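Local atomic coordinates of VP1 (Polyomavirus HPyV7, PDB entry 4PCH), a protein that builds the pentameric units of the polyomavirus T=7 icosahedral capsid and probably takes part in attachment to host cells. Residues D51-G56 against V171-A176; A95-S100 against A111-T116; F120-C123 against P127-V130. One frame throughout, in Å; residues are numbered along the deposited sequence. Where two conformers were deposited one is given.

Contact 1: residues D51-G56 against V171-A176; sequences DTLGPG and VELWVA
Leu53 drives its side chain against Glu172 and Leu173, joining two of the loops that surround the jelly-roll of this capsid protein. Residues 51-56 lie in the loop linking strands 43-46 and 62-67, while 171-176 lie in the long excursion between strands 117-124 and 184-191. The backbones stay well apart, 8.9 Å from Leu53 CA to Glu172 CA, and no hydrogen bond joins the segments; the direct contact is side-chain packing alone. The tight part centres on one methyl group. With CG beside the backbone N and anti to the carbonyl carbon (chi1 -82°), Leu53 sends CD2 between its two partners. On one, Leu53 CD2 lies 3.8 Å from Leu173 CD1, an apolar methyl-to-methyl meeting. On the other it rests against the carboxylate end and CB of the Glu172 side chain, which runs aslant to the leucine. Glu172 OE1 is within 3.7 Å of Leu53 CG, yet this buried oxygen has its polar partner in Tyr47 OH, a hydrogen bond that satisfies it and probably eases its place beside hydrocarbon. Leu53 also packs on Tyr47 and Leu140, and Ala99 of a neighbouring subunit packs on it, so the contact is buried at a subunit interface. The other side is looser and partly open to solvent: Asp51, Thr52 and Pro55 belong to the same loop but do not reach 171-176. There the polar groups pair locally. Thr52 OG1 donates to Asp51 OD1 at 2.8 Å from above the carboxylate plane, and Asp51 OD2 has a long, weak ion pair with Lys141. Back in the packed part, the nearest approach of the two segments is Leu53 CD2 to Glu172 OE1, 3.6 Å.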
# COMPACT_ATOMS: atom_id res chain seq x y z
N ASP B 51 13.19 -29.61 -9.88
CA ASP B 51 14.02 -28.61 -10.55
C ASP B 51 13.67 -28.35 -12.02
O ASP B 51 14.47 -27.76 -12.73
CB ASP B 51 15.50 -29.00 -10.46
CG ASP B 51 15.79 -30.35 -11.12
OD1 ASP B 51 14.84 -30.93 -11.70
OD2 ASP B 51 16.93 -30.82 -11.05
N THR B 52 12.49 -28.77 -12.45
CA THR B 52 12.15 -28.82 -13.88
C THR B 52 10.80 -28.24 -14.15
O THR B 52 9.81 -28.66 -13.54
CB THR B 52 12.20 -30.28 -14.37
OG1 THR B 52 13.52 -30.80 -14.18
CG2 THR B 52 11.88 -30.37 -15.84
N LEU B 53 10.74 -27.26 -15.05
CA LEU B 53 9.49 -26.75 -15.58
C LEU B 53 8.91 -27.72 -16.59
O LEU B 53 9.55 -28.03 -17.56
CB LEU B 53 9.68 -25.38 -16.27
CG LEU B 53 9.71 -24.20 -15.33
CD1 LEU B 53 10.92 -24.29 -14.41
CD2 LEU B 53 9.73 -22.92 -16.16
N GLY B 54 7.68 -28.15 -16.35
CA GLY B 54 7.02 -29.12 -17.23
C GLY B 54 5.86 -28.49 -17.96
O GLY B 54 5.17 -27.65 -17.43
N PRO B 55 5.60 -28.92 -19.20
CA PRO B 55 4.49 -28.36 -19.93
C PRO B 55 3.16 -28.78 -19.27
O PRO B 55 3.01 -29.91 -18.80
CB PRO B 55 4.66 -28.96 -21.33
CG PRO B 55 5.34 -30.25 -21.09
CD PRO B 55 6.13 -30.15 -19.83
N GLY B 56 2.22 -27.86 -19.25
CA GLY B 56 0.97 -28.07 -18.53
C GLY B 56 1.03 -27.59 -17.08
O GLY B 56 -0.01 -27.38 -16.48
N VAL B 171 6.47 -17.80 -18.45
CA VAL B 171 6.65 -16.49 -17.86
C VAL B 171 7.81 -16.49 -16.86
O VAL B 171 8.39 -15.47 -16.58
CB VAL B 171 5.34 -16.01 -17.18
CG1 VAL B 171 4.20 -15.99 -18.19
CG2 VAL B 171 4.98 -16.87 -15.97
N GLU B 172 8.16 -17.68 -16.35
CA GLU B 172 9.32 -17.82 -15.48
C GLU B 172 10.67 -17.62 -16.20
O GLU B 172 11.68 -17.45 -15.52
CB GLU B 172 9.32 -19.19 -14.83
CG GLU B 172 8.22 -19.36 -13.82
CD GLU B 172 7.95 -20.82 -13.52
OE1 GLU B 172 8.86 -21.49 -13.00
OE2 GLU B 172 6.84 -21.27 -13.81
N LEU B 173 10.68 -17.66 -17.54
CA LEU B 173 11.94 -17.69 -18.30
C LEU B 173 12.11 -16.57 -19.34
O LEU B 173 13.17 -16.46 -19.97
CB LEU B 173 12.02 -19.04 -19.03
CG LEU B 173 11.87 -20.31 -18.19
CD1 LEU B 173 11.80 -21.57 -19.09
CD2 LEU B 173 13.03 -20.40 -17.19
N TRP B 174 11.09 -15.74 -19.53
CA TRP B 174 11.07 -14.75 -20.63
C TRP B 174 10.54 -13.43 -20.09
O TRP B 174 9.42 -13.43 -19.55
CB TRP B 174 10.18 -15.24 -21.77
CG TRP B 174 10.72 -16.46 -22.48
CD1 TRP B 174 10.37 -17.76 -22.27
CD2 TRP B 174 11.71 -16.47 -23.49
NE1 TRP B 174 11.09 -18.58 -23.10
CE2 TRP B 174 11.92 -17.80 -23.87
CE3 TRP B 174 12.45 -15.46 -24.14
CZ2 TRP B 174 12.83 -18.16 -24.85
CZ3 TRP B 174 13.36 -15.82 -25.11
CH2 TRP B 174 13.56 -17.16 -25.45
N VAL B 175 11.32 -12.37 -20.25
CA VAL B 175 11.03 -11.04 -19.69
C VAL B 175 10.84 -10.03 -20.84
O VAL B 175 11.64 -10.04 -21.79
CB VAL B 175 12.20 -10.57 -18.81
CG1 VAL B 175 11.90 -9.23 -18.18
CG2 VAL B 175 12.50 -11.60 -17.70
N ALA B 176 9.85 -9.14 -20.74
CA ALA B 176 9.69 -8.09 -21.73
C ALA B 176 11.01 -7.35 -21.90
O ALA B 176 11.67 -7.02 -20.94
CB ALA B 176 8.61 -7.10 -21.30

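Contact 2: residues A95-S100 against A111-T116; sequences APQMAS and AGIEGT
Gln97 and Gly112 bring the two backbones closest, 5.7 Å between their CA atoms, where the chains run past each other in opposite directions without pairing as strands. Two waters take the place of direct backbone bonds. Water 1 donates to Gln97 O at 2.8 Å and accepts from Ile113 N at 3.0 Å. One residue on from Gln97 and one back from Ile113, water 2 gives its hydrogen to Met98 O at 2.6 Å and receives that of Gly112 N at 2.9 Å. Gly112 turns the chain here with a positive phi of 61°, and its CA faces Gln97 O. The direct side-chain contact is aliphatic: Gln97 CG meets Ile113 CG1 at 3.5 Å, with CB and CD1 lying close by and the two side chains set at a slant to each other. Beyond CG the glutamine bends (chi2 -66°), carrying its amide away from Ile113 and back over its own segment. There Gln97 NE2 donates to Ala95 O at 2.9 Å, above the carbonyl plane, and also bonds Tyr258 OH. The other end of the amide, Gln97 OE1, accepts from Ser100 OG at 2.7 Å, so both ends are gripped and the group cannot easily rotate. Ala99 N is hydrogen-bonded to Tyr47 OH of a neighbouring subunit, and Met98 packs on the same tyrosine. The arrangement is that of the two arms of one connecting loop of the viral jelly-roll, the one between strands 79-93 and 117-124, stitched together by water while residues 95-100 reach a neighbouring subunit of the pentamer.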
# COMPACT_ATOMS: atom_id res chain seq x y z
N ALA B 95 -12.40 -14.69 -9.24
CA ALA B 95 -13.30 -14.81 -8.11
C ALA B 95 -12.54 -15.24 -6.86
O ALA B 95 -11.48 -15.87 -6.94
CB ALA B 95 -14.39 -15.81 -8.42
N PRO B 96 -13.07 -14.90 -5.68
CA PRO B 96 -12.44 -15.43 -4.47
C PRO B 96 -12.45 -16.96 -4.44
O PRO B 96 -13.48 -17.58 -4.78
CB PRO B 96 -13.31 -14.87 -3.35
CG PRO B 96 -14.62 -14.59 -4.01
CD PRO B 96 -14.28 -14.13 -5.38
N GLN B 97 -11.33 -17.55 -4.00
CA GLN B 97 -11.20 -18.99 -3.92
C GLN B 97 -11.32 -19.46 -2.48
O GLN B 97 -10.51 -19.09 -1.64
CB GLN B 97 -9.85 -19.40 -4.48
CG GLN B 97 -9.58 -18.90 -5.88
CD GLN B 97 -10.51 -19.50 -6.91
OE1 GLN B 97 -10.70 -20.74 -6.98
NE2 GLN B 97 -11.09 -18.64 -7.76
N MET B 98 -12.30 -20.31 -2.21
CA MET B 98 -12.62 -20.75 -0.86
C MET B 98 -12.58 -22.29 -0.84
O MET B 98 -11.50 -22.88 -0.77
CB MET B 98 -14.00 -20.20 -0.47
CG MET B 98 -14.12 -18.68 -0.50
SD MET B 98 -13.43 -17.98 1.01
CE MET B 98 -14.73 -18.40 2.15
N ALA B 99 -13.73 -22.95 -0.96
CA ALA B 99 -13.73 -24.44 -1.00
C ALA B 99 -12.85 -24.98 -2.12
O ALA B 99 -12.29 -26.06 -2.02
CB ALA B 99 -15.13 -25.03 -1.13
N SER B 100 -12.67 -24.19 -3.18
CA SER B 100 -11.90 -24.64 -4.31
C SER B 100 -10.42 -24.84 -4.03
O SER B 100 -9.74 -25.48 -4.84
CB SER B 100 -12.01 -23.60 -5.42
OG SER B 100 -11.38 -22.39 -5.01
N ALA B 111 -7.31 -22.63 3.09
CA ALA B 111 -5.98 -22.23 2.66
C ALA B 111 -5.97 -20.99 1.78
O ALA B 111 -5.08 -20.12 1.89
CB ALA B 111 -5.33 -23.41 1.93
N GLY B 112 -6.95 -20.90 0.88
CA GLY B 112 -6.98 -19.86 -0.14
C GLY B 112 -5.80 -19.89 -1.09
O GLY B 112 -4.94 -20.80 -1.04
N ILE B 113 -5.75 -18.90 -1.97
CA ILE B 113 -4.64 -18.75 -2.90
C ILE B 113 -3.52 -17.98 -2.23
O ILE B 113 -3.78 -16.97 -1.58
CB ILE B 113 -5.05 -17.98 -4.17
CG1 ILE B 113 -6.23 -18.68 -4.85
CG2 ILE B 113 -3.87 -17.80 -5.10
CD1 ILE B 113 -5.93 -20.07 -5.37
N GLU B 114 -2.28 -18.41 -2.41
CA GLU B 114 -1.14 -17.62 -1.96
C GLU B 114 0.10 -18.00 -2.72
O GLU B 114 0.16 -19.05 -3.33
CB GLU B 114 -0.86 -17.76 -0.44
CG GLU B 114 -0.62 -19.20 0.03
CD GLU B 114 -1.89 -20.06 0.06
OE1 GLU B 114 -2.89 -19.61 0.65
OE2 GLU B 114 -1.89 -21.20 -0.49
N GLY B 115 1.10 -17.13 -2.64
CA GLY B 115 2.40 -17.40 -3.23
C GLY B 115 2.82 -16.40 -4.28
O GLY B 115 2.37 -15.26 -4.28
N THR B 116 3.73 -16.83 -5.12
CA THR B 116 4.39 -15.94 -6.09
C THR B 116 3.41 -15.58 -7.21
O THR B 116 2.60 -16.41 -7.63
CB THR B 116 5.70 -16.63 -6.57
OG1 THR B 116 6.67 -16.53 -5.53
CG2 THR B 116 6.28 -16.01 -7.82
O HOH W 1 -8.32 -17.40 -1.81
O HOH W 2 -9.10 -22.69 0.31

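Contact 3: residues F120-C123 against P127-V130; sequences FWAC and PLDV
Leu128 points its side chain at Phe120 and Ala122, pressing the start of a long loop against the outer face of a jelly-roll sheet. Phe120 to Cys123 lie on strand 117-124, held between strands 184-191 and 224-236 by backbone bonds such as Trp121 with Phe187 and Ala122 with Thr228. After a short turn the chain comes back past this strand, but too far off to pair with it: Ala122 CA and Leu128 CA are 7.3 Å apart, and side chains fill the interval. From Leu128 CA the CB bond heads toward the strand, and CG lies anti to the backbone N (chi1 179°), which carries CG away from its own backbone toward the strand, where the two methyls diverge. Neither CB nor CG touches the strand; both methyls do. CD1 reaches Ala122 CB at 4.0 Å. CD2 takes the other direction, to the far end of the Phe120 ring, where CE2 is 3.8 Å away. The methyl approaches this ring obliquely, and the two side chains come from opposite directions. Phe120 has its CB bond pointing toward 127-130 and its own CG anti to the backbone N (chi1 176°), which together carry CZ and CE2 out to the leucine methyl. The ring also meets Tyr61 edge-to-face and packs on Tyr202 of a neighbouring subunit. Trp121, between the two touching residues, projects the other way, onto Leu88 and Thr90 of strand 79-93, inside the sandwich. Thr228 and Asn181 also pack on Leu128, which is buried; its backbone is hydrogen-bonded to Val164. The closest approach of the segments is at the ring's tip, Phe120 CZ to Leu128 CD2, 3.6 Å.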
# COMPACT_ATOMS: atom_id res chain seq x y z
N PHE B 120 0.65 -9.24 -15.91
CA PHE B 120 1.34 -8.63 -17.06
C PHE B 120 0.39 -8.41 -18.21
O PHE B 120 -0.42 -9.29 -18.50
CB PHE B 120 2.49 -9.53 -17.54
CG PHE B 120 3.18 -9.04 -18.77
CD1 PHE B 120 4.29 -8.20 -18.67
CD2 PHE B 120 2.75 -9.44 -20.03
CE1 PHE B 120 4.95 -7.73 -19.80
CE2 PHE B 120 3.38 -8.97 -21.16
CZ PHE B 120 4.47 -8.11 -21.05
N TRP B 121 0.50 -7.25 -18.86
CA TRP B 121 -0.18 -7.06 -20.13
C TRP B 121 0.72 -6.30 -21.10
O TRP B 121 1.63 -5.54 -20.70
CB TRP B 121 -1.54 -6.34 -19.95
CG TRP B 121 -1.42 -4.96 -19.40
CD1 TRP B 121 -1.59 -4.58 -18.09
CD2 TRP B 121 -1.08 -3.77 -20.12
NE1 TRP B 121 -1.36 -3.24 -17.96
CE2 TRP B 121 -1.05 -2.71 -19.19
CE3 TRP B 121 -0.79 -3.49 -21.47
CZ2 TRP B 121 -0.74 -1.40 -19.55
CZ3 TRP B 121 -0.50 -2.19 -21.84
CH2 TRP B 121 -0.46 -1.15 -20.87
N ALA B 122 0.46 -6.53 -22.38
CA ALA B 122 1.09 -5.79 -23.48
C ALA B 122 0.13 -5.63 -24.64
O ALA B 122 -0.74 -6.48 -24.88
CB ALA B 122 2.39 -6.44 -23.95
N CYS B 123 0.29 -4.50 -25.34
CA CYS B 123 -0.44 -4.15 -26.53
C CYS B 123 0.50 -3.51 -27.53
O CYS B 123 1.18 -2.52 -27.22
CB CYS B 123 -1.57 -3.18 -26.17
SG CYS B 123 -2.55 -2.63 -27.58
N PRO B 127 4.38 -8.75 -32.37
CA PRO B 127 4.56 -9.52 -31.12
C PRO B 127 5.53 -8.89 -30.15
O PRO B 127 6.43 -8.16 -30.55
CB PRO B 127 5.12 -10.88 -31.60
CG PRO B 127 5.17 -10.83 -33.06
CD PRO B 127 4.71 -9.50 -33.58
N LEU B 128 5.34 -9.21 -28.88
CA LEU B 128 6.15 -8.75 -27.78
C LEU B 128 7.60 -9.22 -27.88
O LEU B 128 7.85 -10.42 -28.01
CB LEU B 128 5.54 -9.27 -26.48
CG LEU B 128 6.28 -8.90 -25.18
CD1 LEU B 128 6.12 -7.43 -24.86
CD2 LEU B 128 5.83 -9.71 -23.97
N ASP B 129 8.55 -8.29 -27.82
CA ASP B 129 9.98 -8.64 -27.74
C ASP B 129 10.30 -9.06 -26.30
O ASP B 129 9.97 -8.31 -25.33
CB ASP B 129 10.84 -7.44 -28.12
CG ASP B 129 10.60 -6.97 -29.54
OD1 ASP B 129 10.80 -7.79 -30.50
OD2 ASP B 129 10.26 -5.77 -29.71
N VAL B 130 10.97 -10.21 -26.15
CA VAL B 130 11.35 -10.74 -24.82
C VAL B 130 12.82 -11.14 -24.79
O VAL B 130 13.46 -11.39 -25.82
CB VAL B 130 10.49 -11.99 -24.40
CG1 VAL B 130 9.13 -11.54 -23.94
CG2 VAL B 130 10.39 -12.99 -25.53

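In the fold
Contacts 1 and 3 adjoin, their centres 16 Å apart: strands 174-176 and 129-132 are neighbours in a small antiparallel sheet, where Trp174 CE3 lies 3.5 Å from Val130 CG2, and Ala176 also packs on Phe120. Contact 2 stands apart within the chain, its centre about 22 Å from that of contact 1 and 27 Å from that of contact 3, although residues 111-116 lead directly into strand 117-124. The pentamer brings contacts 1 and 2 together between subunits: Leu53, Val171 and Glu172 pack on Ala99, Pro96 and Met98 of a neighbouring subunit. Contact 3 ties a loop to the jelly-roll sheet, contact 1 joins two loops, and contact 2 bridges two arms of one connection.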